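Local coordinates for protein tyrosine recombinase XerH (PDB 5JK0) that cuts and rejoins DNA at specific recombination sites as a tyrosine recombinase and takes part in chromosome segregation in Helicobacter pylori, at residues G21-L24 and R25-T29; Q51-S55 and S56-K60; N128-I131 and A132-L136; F137-I140 and D141-Q145. All coordinates share one frame; numbering follows the deposited sequence.

Contact 1. Residues G21-L24 and R25-T29; sequences GRFL and RYKCT. With nucleotides of chain G.
From G21 to C28 the chain runs as regular alpha-helix, each carbonyl from G21 to L24 taking the amide four residues on, with K27 N to F23 O at 3.0 Å as one of the four bonds. On this turn F23 and K27 carry the side-chain contact. K27 lays its aliphatic chain over one face of the phenyl ring: CG stands 3.9 Å from the centroid of the F23 ring, 16° off the normal, a CH-pi contact displaced toward the rim. Farther along, K27 CD lies 3.6 Å from F23 CZ. Two successive bends in the lysine, chi2 -55° and chi3 -67°, fold the chain over the ring before it straightens toward the DNA. At its end K27 NZ donates to OP2 of DT19 of chain G at 2.7 Å, so the lysine is in contact with the F23 ring along its methylenes and with the phosphate at its amino group. F23 swings its CG away from the backbone N, and the ring sits among L80, L136 and Y139, meeting the last edge-to-face. R22 and R25 lead off to other partners: R22 forms a salt bridge with E8, and R25 NE bonds to the carbonyl of L46. Near the end of the helix T29 OG1 donates to Y26 O at 2.8 Å, turning the threonine hydroxyl back onto the preceding turn. This i to i+4 pairing of an aromatic ring and a lysine belongs to helix 12-30 of the SAM-like N-terminal domain of the phage integrase family, here placing the K27 amino group on a DNA phosphate.

Contact 2. Residues Q51-S55 and S56-K60; sequences QACSS and SQLEK
S54 and Q57 form a capping box at the start of helix 55-68, with S54 as the N-cap. Each residue's side chain reaches the other's backbone amide, and both bonds are weak: Q57 N to S54 OG is 3.3 Å, and S54 N to the amide oxygen OE1 of Q57 is also 3.3 Å. The torsions explain the pairing. S54 holds its hydroxyl between its own N and carbonyl carbon (chi1 66°), which turns OG toward the first turn of the helix. Q57 first points CG away from its carbonyl carbon, chi1 -67°, then runs extended, which brings its OE1 to the amide of S54. On the way Q57 CG comes within 3.2 Å of S54 OG, so the glutamine chain packs along the hydroxyl it faces. Past the cap the helix takes up its ordinary pattern, L58 N bonding to S54 O at 2.9 Å and E59 N to S55 O. The carboxylate of E59 makes a salt bridge with K63. L58 faces inward, where it meets L17 of helix 12-30 and L81 of helix 74-93. C53 stands just before the N-cap and L58 four residues after it, so their side-chain contact occupies the positions of a hydrophobic staple beside the capping box. The closest carbon pair there is C53 CB and L58 CD2, 3.7 Å apart.

Contact 3. Residues N128-I131 and A132-L136; sequences NYRI and ALLGL. With nucleotides of chain H.
R130 and L134 meet one turn apart through a van der Waals contact: L134 CD1 sits over the centre of one guanidinium face, 3.6 Å above its plane and 3.7 Å from R130 CZ. The arginine runs extended from CG to NE, having left the backbone with CG anti to N (chi1 175°), which carries its flat end as far as the leucine methyl. Its NE donates to the carbonyl of L158, and L134 also touches that residue and I156.

The backbone bonds are those of a regular alpha-helix. N128 to I131 offer their carbonyls to A132 through G135, L134 N reaching R130 O at 2.9 Å.

Contacts with DNA come from N128, Y129 and I131. N128 pairs with the adenine of DA11 of chain H through two hydrogen bonds: the base amino N6 donates to N128 OD1 at 3.3 Å, and N128 ND2 gives a weak bond to N7, also 3.3 Å. The carboxamide thus matches the donor and acceptor of the base's major-groove edge. Nearby, I131 packs on a cytosine base and Y129 on a phosphate.

Y129 also packs against helices 74-93 and 107-117, as does L133. The two-point amide bond to adenine is the classic way for asparagine to recognise that base, so N128 could contribute to reading the target sequence.

Contact 4. Residues F137-I140 and D141-Q145; sequences FSYI and DKQNQ
Towards its C-terminal end helix 123-143 becomes weakly bonded, and the N144 side chain bonds back to its I140 carbonyl. I140 O gathers three donors: Q143 N and N144 N bond to it weakly, while N144 ND2 lies 2.6 Å away in a nearly straight bond of 176°. The amide nitrogen comes from above the carbonyl plane, yet I140 O lies in the plane of the N144 amide. N144 reaches it with CG placed between its own backbone N and carbonyl carbon, folding the side chain back onto the preceding turn. Its OD1 meanwhile accepts from Y152 N, so the amide joins this part of the chain to the following loop.

On the flank, Q143 stands over Y139. Q143 CG lies 3.8 Å from the centroid of the Y139 ring and 15° off its normal, a CH-pi contact offset toward the rim. A bend at chi2 folds the glutamine across the tyrosine, with amide and ring planes turned 33° from each other. W19 of helix 12-30 also touches Q143, I140 and N144.

K142 stretches back along the helix, and its NZ makes a weak bond to S138 OG at 3.2 Å. D141 keeps its amide bonded to F137 O at 3.1 Å, but turns its carboxylate to the backbone amides of Y154 and N155 in the loop beyond. What emerges is the C-terminal part of a helix in the SAM-like domain, with an asparagine side chain bonded back to it, tied through D141 and N144 to the chain that follows.

How the contacts relate
Along the chain the four contacts come in series, all within the SAM-like domain of the phage integrase family. Contact 1 lies on helix 12-30 and touches each of the others: G21 meets L58 of contact 2, F23 packs on G135 and L136 of contact 3, and R22, F23 and Y26 meet Y139 of contact 4. Contacts 3 and 4 occupy consecutive parts of helix 123-143, their centres about 14 Å apart. Contact 2, at the start of helix 55-68, is about 19 Å from contact 3 and 20 Å from contact 4, centre to centre. Helix 12-30 therefore lies between the other two, and both it and helix 123-143 reach the DNA.

Contact 1. Residues G21-L24 and R25-T29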
loop_
_atom_site.group_PDB
_atom_site.type_symbol
_atom_site.label_atom_id
_atom_site.label_comp_id
_atom_site.label_asym_id
_atom_site.label_seq_id
_atom_site.Cartn_x
_atom_site.Cartn_y
_atom_site.Cartn_z
ATOM N N GLY D 21 -10.719 5.016 -34.071
ATOM C CA GLY D 21 -11.817 5.876 -34.472
ATOM C C GLY D 21 -13.150 5.401 -33.924
ATOM O O GLY D 21 -13.974 6.205 -33.492
ATOM N N ARG D 22 -13.358 4.088 -33.941
ATOM C CA ARG D 22 -14.578 3.496 -33.402
ATOM C C ARG D 22 -14.672 3.704 -31.894
ATOM O O ARG D 22 -15.741 4.008 -31.365
ATOM C CB ARG D 22 -14.640 2.002 -33.726
ATOM C CG ARG D 22 -14.857 1.690 -35.196
ATOM C CD ARG D 22 -14.556 0.230 -35.491
ATOM N NE ARG D 22 -14.796 -0.111 -36.891
ATOM C CZ ARG D 22 -14.275 -1.173 -37.498
ATOM N NH1 ARG D 22 -13.475 -1.993 -36.830
ATOM N NH2 ARG D 22 -14.546 -1.409 -38.775
ATOM N N PHE D 23 -13.546 3.535 -31.209
ATOM C CA PHE D 23 -13.497 3.694 -29.761
ATOM C C PHE D 23 -13.764 5.136 -29.341
ATOM O O PHE D 23 -14.537 5.388 -28.419
ATOM C CB PHE D 23 -12.143 3.235 -29.217
ATOM C CG PHE D 23 -11.960 3.496 -27.749
ATOM C CD1 PHE D 23 -12.659 2.759 -26.809
ATOM C CD2 PHE D 23 -11.082 4.473 -27.309
ATOM C CE1 PHE D 23 -12.489 2.991 -25.456
ATOM C CE2 PHE D 23 -10.908 4.712 -25.957
ATOM C CZ PHE D 23 -11.612 3.969 -25.030
ATOM N N LEU D 24 -13.125 6.078 -30.028
ATOM C CA LEU D 24 -13.267 7.491 -29.696
ATOM C C LEU D 24 -14.683 7.996 -29.958
ATOM O O LEU D 24 -15.163 8.893 -29.265
ATOM C CB LEU D 24 -12.254 8.329 -30.479
ATOM C CG LEU D 24 -10.793 8.168 -30.051
ATOM C CD1 LEU D 24 -9.872 8.988 -30.940
ATOM C CD2 LEU D 24 -10.622 8.561 -28.590
ATOM N N ARG D 25 -15.353 7.422 -30.954
ATOM C CA ARG D 25 -16.735 7.793 -31.232
ATOM C C ARG D 25 -17.649 7.272 -30.133
ATOM O O ARG D 25 -18.610 7.936 -29.744
ATOM C CB ARG D 25 -17.195 7.258 -32.590
ATOM C CG ARG D 25 -18.560 7.790 -33.014
ATOM C CD ARG D 25 -19.090 7.089 -34.251
ATOM N NE ARG D 25 -20.290 7.742 -34.770
ATOM C CZ ARG D 25 -21.522 7.508 -34.330
ATOM N NH1 ARG D 25 -22.552 8.151 -34.864
ATOM N NH2 ARG D 25 -21.727 6.632 -33.356
ATOM N N TYR D 26 -17.344 6.077 -29.639
ATOM C CA TYR D 26 -18.106 5.481 -28.550
ATOM C C TYR D 26 -17.987 6.309 -27.277
ATOM O O TYR D 26 -18.968 6.502 -26.558
ATOM C CB TYR D 26 -17.642 4.048 -28.284
ATOM C CG TYR D 26 -18.058 3.526 -26.928
ATOM C CD1 TYR D 26 -19.384 3.208 -26.663
ATOM C CD2 TYR D 26 -17.126 3.352 -25.913
ATOM C CE1 TYR D 26 -19.771 2.735 -25.424
ATOM C CE2 TYR D 26 -17.504 2.876 -24.671
ATOM C CZ TYR D 26 -18.827 2.569 -24.433
ATOM O OH TYR D 26 -19.209 2.095 -23.199
ATOM N N LYS D 27 -16.781 6.795 -27.005
ATOM C CA LYS D 27 -16.542 7.610 -25.821
ATOM C C LYS D 27 -17.290 8.935 -25.915
ATOM O O LYS D 27 -17.770 9.452 -24.911
ATOM C CB LYS D 27 -15.045 7.861 -25.629
ATOM C CG LYS D 27 -14.218 6.593 -25.483
ATOM C CD LYS D 27 -14.730 5.710 -24.355
ATOM C CE LYS D 27 -14.526 6.361 -22.997
ATOM N NZ LYS D 27 -14.974 5.475 -21.886
ATOM N N CYS D 28 -17.399 9.474 -27.125
ATOM C CA CYS D 28 -18.111 10.730 -27.337
ATOM C C CYS D 28 -19.594 10.604 -26.997
ATOM O O CYS D 28 -20.225 11.573 -26.574
ATOM C CB CYS D 28 -17.949 11.204 -28.783
ATOM S SG CYS D 28 -16.339 11.935 -29.153
ATOM N N THR D 29 -20.143 9.408 -27.178
ATOM C CA THR D 29 -21.558 9.173 -26.913
ATOM C C THR D 29 -21.798 8.671 -25.492
ATOM O O THR D 29 -22.902 8.798 -24.960
ATOM C CB THR D 29 -22.155 8.159 -27.910
ATOM O OG1 THR D 29 -21.486 6.899 -27.776
ATOM C CG2 THR D 29 -22.000 8.661 -29.337
ATOM P P DT G 19 -14.912 5.725 -18.217
ATOM O OP1 DT G 19 -15.608 4.420 -18.219
ATOM O OP2 DT G 19 -14.201 6.188 -19.431
ATOM O "O5'" DT G 19 -15.951 6.872 -17.808
ATOM C "C5'" DT G 19 -16.742 6.721 -16.629
ATOM C "C4'" DT G 19 -16.793 8.015 -15.829
ATOM O "O4'" DT G 19 -15.539 8.206 -15.123
ATOM C "C3'" DT G 19 -17.023 9.289 -16.650
ATOM O "O3'" DT G 19 -18.060 10.063 -16.063
ATOM C "C2'" DT G 19 -15.676 10.009 -16.582
ATOM C "C1'" DT G 19 -15.155 9.552 -15.231
ATOM N N1 DT G 19 -13.673 9.635 -15.100
ATOM C C2 DT G 19 -13.127 10.391 -14.088
ATOM O O2 DT G 19 -13.797 11.007 -13.278
ATOM N N3 DT G 19 -11.758 10.398 -14.055
ATOM C C4 DT G 19 -10.897 9.741 -14.915
ATOM O O4 DT G 19 -9.678 9.810 -14.803
ATOM C C5 DT G 19 -11.535 8.966 -15.954
ATOM C C7 DT G 19 -10.704 8.209 -16.946
ATOM C C6 DT G 19 -12.877 8.950 -15.995
#

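Contact 2. Residues Q51-S55 and S56-K60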
loop_
_atom_site.group_PDB
_atom_site.type_symbol
_atom_site.label_atom_id
_atom_site.label_comp_id
_atom_site.label_asym_id
_atom_site.label_seq_id
_atom_site.Cartn_x
_atom_site.Cartn_y
_atom_site.Cartn_z
ATOM N N GLN D 51 -16.997 7.162 -40.391
ATOM C CA GLN D 51 -16.185 6.676 -41.499
ATOM C C GLN D 51 -14.722 6.568 -41.084
ATOM O O GLN D 51 -14.327 7.069 -40.030
ATOM C CB GLN D 51 -16.326 7.595 -42.714
ATOM N N ALA D 52 -13.920 5.909 -41.916
ATOM C CA ALA D 52 -12.496 5.759 -41.644
ATOM C C ALA D 52 -11.780 7.100 -41.765
ATOM O O ALA D 52 -11.910 7.794 -42.772
ATOM C CB ALA D 52 -11.879 4.739 -42.588
ATOM N N CYS D 53 -11.026 7.462 -40.732
ATOM C CA CYS D 53 -10.309 8.730 -40.723
ATOM C C CYS D 53 -8.808 8.521 -40.570
ATOM O O CYS D 53 -8.364 7.517 -40.013
ATOM C CB CYS D 53 -10.823 9.628 -39.595
ATOM S SG CYS D 53 -12.608 9.892 -39.592
ATOM N N SER D 54 -8.030 9.476 -41.068
ATOM C CA SER D 54 -6.588 9.456 -40.866
ATOM C C SER D 54 -6.273 9.976 -39.470
ATOM O O SER D 54 -7.166 10.447 -38.764
ATOM C CB SER D 54 -5.872 10.295 -41.928
ATOM O OG SER D 54 -6.186 11.669 -41.792
ATOM N N SER D 55 -5.008 9.889 -39.074
ATOM C CA SER D 55 -4.590 10.355 -37.759
ATOM C C SER D 55 -4.815 11.856 -37.617
ATOM O O SER D 55 -5.237 12.334 -36.566
ATOM C CB SER D 55 -3.118 10.019 -37.510
ATOM O OG SER D 55 -2.701 10.483 -36.238
ATOM N N SER D 56 -4.533 12.590 -38.688
ATOM C CA SER D 56 -4.720 14.036 -38.701
ATOM C C SER D 56 -6.195 14.400 -38.580
ATOM O O SER D 56 -6.550 15.383 -37.930
ATOM C CB SER D 56 -4.131 14.638 -39.977
ATOM O OG SER D 56 -4.376 16.032 -40.042
ATOM N N GLN D 57 -7.052 13.600 -39.206
ATOM C CA GLN D 57 -8.489 13.840 -39.166
ATOM C C GLN D 57 -9.073 13.523 -37.792
ATOM O O GLN D 57 -9.941 14.244 -37.302
ATOM C CB GLN D 57 -9.197 13.019 -40.247
ATOM C CG GLN D 57 -8.853 13.452 -41.663
ATOM C CD GLN D 57 -9.481 12.563 -42.719
ATOM O OE1 GLN D 57 -10.197 11.614 -42.402
ATOM N NE2 GLN D 57 -9.211 12.867 -43.984
ATOM N N LEU D 58 -8.594 12.448 -37.172
ATOM C CA LEU D 58 -9.047 12.076 -35.834
ATOM C C LEU D 58 -8.670 13.142 -34.811
ATOM O O LEU D 58 -9.425 13.419 -33.879
ATOM C CB LEU D 58 -8.462 10.726 -35.414
ATOM C CG LEU D 58 -9.037 9.485 -36.094
ATOM C CD1 LEU D 58 -8.410 8.229 -35.516
ATOM C CD2 LEU D 58 -10.550 9.447 -35.944
ATOM N N GLU D 59 -7.495 13.733 -34.994
ATOM C CA GLU D 59 -7.018 14.778 -34.100
ATOM C C GLU D 59 -7.901 16.020 -34.177
ATOM O O GLU D 59 -8.262 16.600 -33.154
ATOM C CB GLU D 59 -5.572 15.141 -34.433
ATOM C CG GLU D 59 -5.003 16.263 -33.586
ATOM C CD GLU D 59 -3.571 16.592 -33.952
ATOM O OE1 GLU D 59 -2.959 15.813 -34.715
ATOM O OE2 GLU D 59 -3.059 17.628 -33.482
ATOM N N LYS D 60 -8.253 16.415 -35.396
ATOM C CA LYS D 60 -9.053 17.615 -35.613
ATOM C C LYS D 60 -10.480 17.455 -35.092
ATOM O O LYS D 60 -11.049 18.390 -34.527
ATOM C CB LYS D 60 -9.076 17.976 -37.099
#

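Contact 3. Residues N128-I131 and A132-L136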
loop_
_atom_site.group_PDB
_atom_site.type_symbol
_atom_site.label_atom_id
_atom_site.label_comp_id
_atom_site.label_asym_id
_atom_site.label_seq_id
_atom_site.Cartn_x
_atom_site.Cartn_y
_atom_site.Cartn_z
ATOM N N ASN D 128 -3.041 8.411 -16.741
ATOM C CA ASN D 128 -4.038 8.705 -17.767
ATOM C C ASN D 128 -3.765 7.948 -19.062
ATOM O O ASN D 128 -4.689 7.448 -19.705
ATOM C CB ASN D 128 -4.089 10.207 -18.049
ATOM C CG ASN D 128 -4.611 11.004 -16.872
ATOM O OD1 ASN D 128 -5.319 10.477 -16.013
ATOM N ND2 ASN D 128 -4.270 12.286 -16.830
ATOM N N TYR D 129 -2.492 7.877 -19.443
ATOM C CA TYR D 129 -2.078 7.123 -20.621
ATOM C C TYR D 129 -2.426 5.647 -20.470
ATOM O O TYR D 129 -2.926 5.017 -21.401
ATOM C CB TYR D 129 -0.575 7.281 -20.862
ATOM C CG TYR D 129 -0.189 8.515 -21.644
ATOM C CD1 TYR D 129 -0.621 9.775 -21.254
ATOM C CD2 TYR D 129 0.626 8.420 -22.764
ATOM C CE1 TYR D 129 -0.264 10.905 -21.966
ATOM C CE2 TYR D 129 0.990 9.544 -23.480
ATOM C CZ TYR D 129 0.543 10.784 -23.075
ATOM O OH TYR D 129 0.906 11.904 -23.787
ATOM N N ARG D 130 -2.153 5.108 -19.286
ATOM C CA ARG D 130 -2.436 3.710 -18.984
ATOM C C ARG D 130 -3.930 3.412 -19.079
ATOM O O ARG D 130 -4.336 2.435 -19.707
ATOM C CB ARG D 130 -1.914 3.354 -17.590
ATOM C CG ARG D 130 -2.259 1.948 -17.135
ATOM C CD ARG D 130 -1.729 1.684 -15.733
ATOM N NE ARG D 130 -2.156 0.385 -15.224
ATOM C CZ ARG D 130 -3.303 0.175 -14.586
ATOM N NH1 ARG D 130 -4.141 1.182 -14.379
ATOM N NH2 ARG D 130 -3.614 -1.040 -14.156
ATOM N N ILE D 131 -4.738 4.262 -18.453
ATOM C CA ILE D 131 -6.192 4.122 -18.487
ATOM C C ILE D 131 -6.719 4.189 -19.922
ATOM O O ILE D 131 -7.633 3.452 -20.295
ATOM C CB ILE D 131 -6.876 5.212 -17.633
ATOM C CG1 ILE D 131 -6.544 5.014 -16.153
ATOM C CG2 ILE D 131 -8.385 5.198 -17.834
ATOM C CD1 ILE D 131 -7.085 6.106 -15.257
ATOM N N ALA D 132 -6.124 5.067 -20.725
ATOM C CA ALA D 132 -6.517 5.218 -22.122
ATOM C C ALA D 132 -6.232 3.947 -22.917
ATOM O O ALA D 132 -7.086 3.467 -23.664
ATOM C CB ALA D 132 -5.802 6.405 -22.748
ATOM N N LEU D 133 -5.028 3.407 -22.744
ATOM C CA LEU D 133 -4.622 2.184 -23.433
ATOM C C LEU D 133 -5.487 0.996 -23.022
ATOM O O LEU D 133 -5.873 0.181 -23.861
ATOM C CB LEU D 133 -3.148 1.875 -23.156
ATOM C CG LEU D 133 -2.108 2.798 -23.799
ATOM C CD1 LEU D 133 -0.718 2.488 -23.264
ATOM C CD2 LEU D 133 -2.138 2.673 -25.315
ATOM N N LEU D 134 -5.783 0.903 -21.730
ATOM C CA LEU D 134 -6.616 -0.177 -21.211
ATOM C C LEU D 134 -8.020 -0.120 -21.800
ATOM O O LEU D 134 -8.609 -1.151 -22.117
ATOM C CB LEU D 134 -6.689 -0.117 -19.683
ATOM C CG LEU D 134 -5.421 -0.494 -18.913
ATOM C CD1 LEU D 134 -5.642 -0.353 -17.416
ATOM C CD2 LEU D 134 -4.978 -1.907 -19.263
ATOM N N GLY D 135 -8.549 1.091 -21.946
ATOM C CA GLY D 135 -9.883 1.282 -22.484
ATOM C C GLY D 135 -10.004 0.875 -23.940
ATOM O O GLY D 135 -11.010 0.295 -24.349
ATOM N N LEU D 136 -8.974 1.177 -24.725
ATOM C CA LEU D 136 -8.987 0.877 -26.153
ATOM C C LEU D 136 -9.051 -0.623 -26.422
ATOM O O LEU D 136 -9.891 -1.088 -27.190
ATOM C CB LEU D 136 -7.753 1.469 -26.838
ATOM C CG LEU D 136 -7.593 1.132 -28.323
ATOM C CD1 LEU D 136 -8.769 1.665 -29.133
ATOM C CD2 LEU D 136 -6.276 1.669 -28.868
ATOM P P DA H 11 0.151 17.147 -10.709
ATOM O OP1 DA H 11 -0.133 18.034 -9.560
ATOM O OP2 DA H 11 1.502 16.569 -10.879
ATOM O "O5'" DA H 11 -0.892 15.931 -10.711
ATOM C "C5'" DA H 11 -1.923 15.868 -9.732
ATOM C "C4'" DA H 11 -3.091 16.766 -10.106
ATOM O "O4'" DA H 11 -3.559 16.429 -11.438
ATOM C "C3'" DA H 11 -4.303 16.655 -9.179
ATOM O "O3'" DA H 11 -4.758 17.946 -8.806
ATOM C "C2'" DA H 11 -5.342 15.909 -10.016
ATOM C "C1'" DA H 11 -4.963 16.314 -11.432
ATOM N N9 DA H 11 -5.350 15.325 -12.436
ATOM C C8 DA H 11 -4.533 14.431 -13.069
ATOM N N7 DA H 11 -5.158 13.656 -13.923
ATOM C C5 DA H 11 -6.478 14.067 -13.843
ATOM C C6 DA H 11 -7.649 13.638 -14.501
ATOM N N6 DA H 11 -7.666 12.655 -15.407
ATOM N N1 DA H 11 -8.804 14.262 -14.190
ATOM C C2 DA H 11 -8.782 15.245 -13.283
ATOM N N3 DA H 11 -7.748 15.733 -12.599
ATOM C C4 DA H 11 -6.614 15.095 -12.930
#

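Contact 4. Residues F137-I140 and D141-Q145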
loop_
_atom_site.group_PDB
_atom_site.type_symbol
_atom_site.label_atom_id
_atom_site.label_comp_id
_atom_site.label_asym_id
_atom_site.label_seq_id
_atom_site.Cartn_x
_atom_site.Cartn_y
_atom_site.Cartn_z
ATOM N N PHE D 137 -8.162 -1.378 -25.785
ATOM C CA PHE D 137 -8.056 -2.809 -26.049
ATOM C C PHE D 137 -9.116 -3.617 -25.306
ATOM O O PHE D 137 -9.406 -4.757 -25.673
ATOM C CB PHE D 137 -6.652 -3.308 -25.698
ATOM C CG PHE D 137 -5.586 -2.784 -26.617
ATOM C CD1 PHE D 137 -5.347 -3.393 -27.839
ATOM C CD2 PHE D 137 -4.835 -1.674 -26.269
ATOM C CE1 PHE D 137 -4.375 -2.908 -28.695
ATOM C CE2 PHE D 137 -3.860 -1.184 -27.121
ATOM C CZ PHE D 137 -3.632 -1.802 -28.335
ATOM N N SER D 138 -9.698 -3.029 -24.265
ATOM C CA SER D 138 -10.860 -3.631 -23.623
ATOM C C SER D 138 -12.047 -3.520 -24.569
ATOM O O SER D 138 -12.882 -4.421 -24.653
ATOM C CB SER D 138 -11.173 -2.954 -22.286
ATOM O OG SER D 138 -12.356 -3.483 -21.711
ATOM N N TYR D 139 -12.104 -2.403 -25.285
ATOM C CA TYR D 139 -13.150 -2.154 -26.268
ATOM C C TYR D 139 -13.017 -3.094 -27.464
ATOM O O TYR D 139 -14.011 -3.623 -27.961
ATOM C CB TYR D 139 -13.100 -0.694 -26.727
ATOM C CG TYR D 139 -14.095 -0.338 -27.811
ATOM C CD1 TYR D 139 -15.400 0.022 -27.494
ATOM C CD2 TYR D 139 -13.725 -0.350 -29.150
ATOM C CE1 TYR D 139 -16.308 0.352 -28.483
ATOM C CE2 TYR D 139 -14.626 -0.023 -30.143
ATOM C CZ TYR D 139 -15.915 0.328 -29.806
ATOM O OH TYR D 139 -16.810 0.654 -30.797
ATOM N N ILE D 140 -11.786 -3.300 -27.922
ATOM C CA ILE D 140 -11.530 -4.182 -29.056
ATOM C C ILE D 140 -11.897 -5.629 -28.723
ATOM O O ILE D 140 -12.466 -6.341 -29.551
ATOM C CB ILE D 140 -10.056 -4.112 -29.504
ATOM C CG1 ILE D 140 -9.700 -2.693 -29.953
ATOM C CG2 ILE D 140 -9.791 -5.094 -30.634
ATOM C CD1 ILE D 140 -8.253 -2.525 -30.376
ATOM N N ASP D 141 -11.584 -6.052 -27.501
ATOM C CA ASP D 141 -11.917 -7.401 -27.045
ATOM C C ASP D 141 -13.423 -7.649 -27.024
ATOM O O ASP D 141 -13.872 -8.788 -27.137
ATOM C CB ASP D 141 -11.344 -7.656 -25.647
ATOM C CG ASP D 141 -9.837 -7.822 -25.650
ATOM O OD1 ASP D 141 -9.261 -8.048 -26.736
ATOM O OD2 ASP D 141 -9.231 -7.733 -24.561
ATOM N N LYS D 142 -14.195 -6.578 -26.876
ATOM C CA LYS D 142 -15.639 -6.695 -26.719
ATOM C C LYS D 142 -16.409 -6.397 -28.002
ATOM O O LYS D 142 -17.627 -6.561 -28.046
ATOM C CB LYS D 142 -16.125 -5.759 -25.609
ATOM C CG LYS D 142 -15.561 -6.074 -24.234
ATOM C CD LYS D 142 -15.861 -4.954 -23.255
ATOM C CE LYS D 142 -15.195 -5.201 -21.912
ATOM N NZ LYS D 142 -15.409 -4.059 -20.979
ATOM N N GLN D 143 -15.707 -5.956 -29.041
ATOM C CA GLN D 143 -16.379 -5.553 -30.273
ATOM C C GLN D 143 -15.825 -6.231 -31.524
ATOM O O GLN D 143 -16.245 -5.913 -32.636
ATOM C CB GLN D 143 -16.303 -4.033 -30.445
ATOM C CG GLN D 143 -16.917 -3.237 -29.299
ATOM C CD GLN D 143 -18.398 -3.518 -29.106
ATOM O OE1 GLN D 143 -19.102 -3.893 -30.045
ATOM N NE2 GLN D 143 -18.877 -3.338 -27.881
ATOM N N ASN D 144 -14.888 -7.159 -31.355
ATOM C CA ASN D 144 -14.361 -7.883 -32.505
ATOM C C ASN D 144 -14.866 -9.322 -32.546
ATOM O O ASN D 144 -15.012 -9.966 -31.508
ATOM C CB ASN D 144 -12.827 -7.858 -32.514
ATOM C CG ASN D 144 -12.212 -8.981 -31.700
ATOM O OD1 ASN D 144 -11.969 -10.074 -32.214
ATOM N ND2 ASN D 144 -11.948 -8.714 -30.429
ATOM N N GLN D 145 -15.150 -9.808 -33.752
ATOM C CA GLN D 145 -15.568 -11.193 -33.956
ATOM C C GLN D 145 -15.544 -11.558 -35.438
ATOM O O GLN D 145 -15.717 -10.700 -36.303
ATOM C CB GLN D 145 -16.968 -11.435 -33.385
ATOM C CG GLN D 145 -18.084 -10.741 -34.140
ATOM C CD GLN D 145 -19.456 -11.105 -33.605
ATOM O OE1 GLN D 145 -19.590 -11.569 -32.473
ATOM N NE2 GLN D 145 -20.483 -10.901 -34.421
#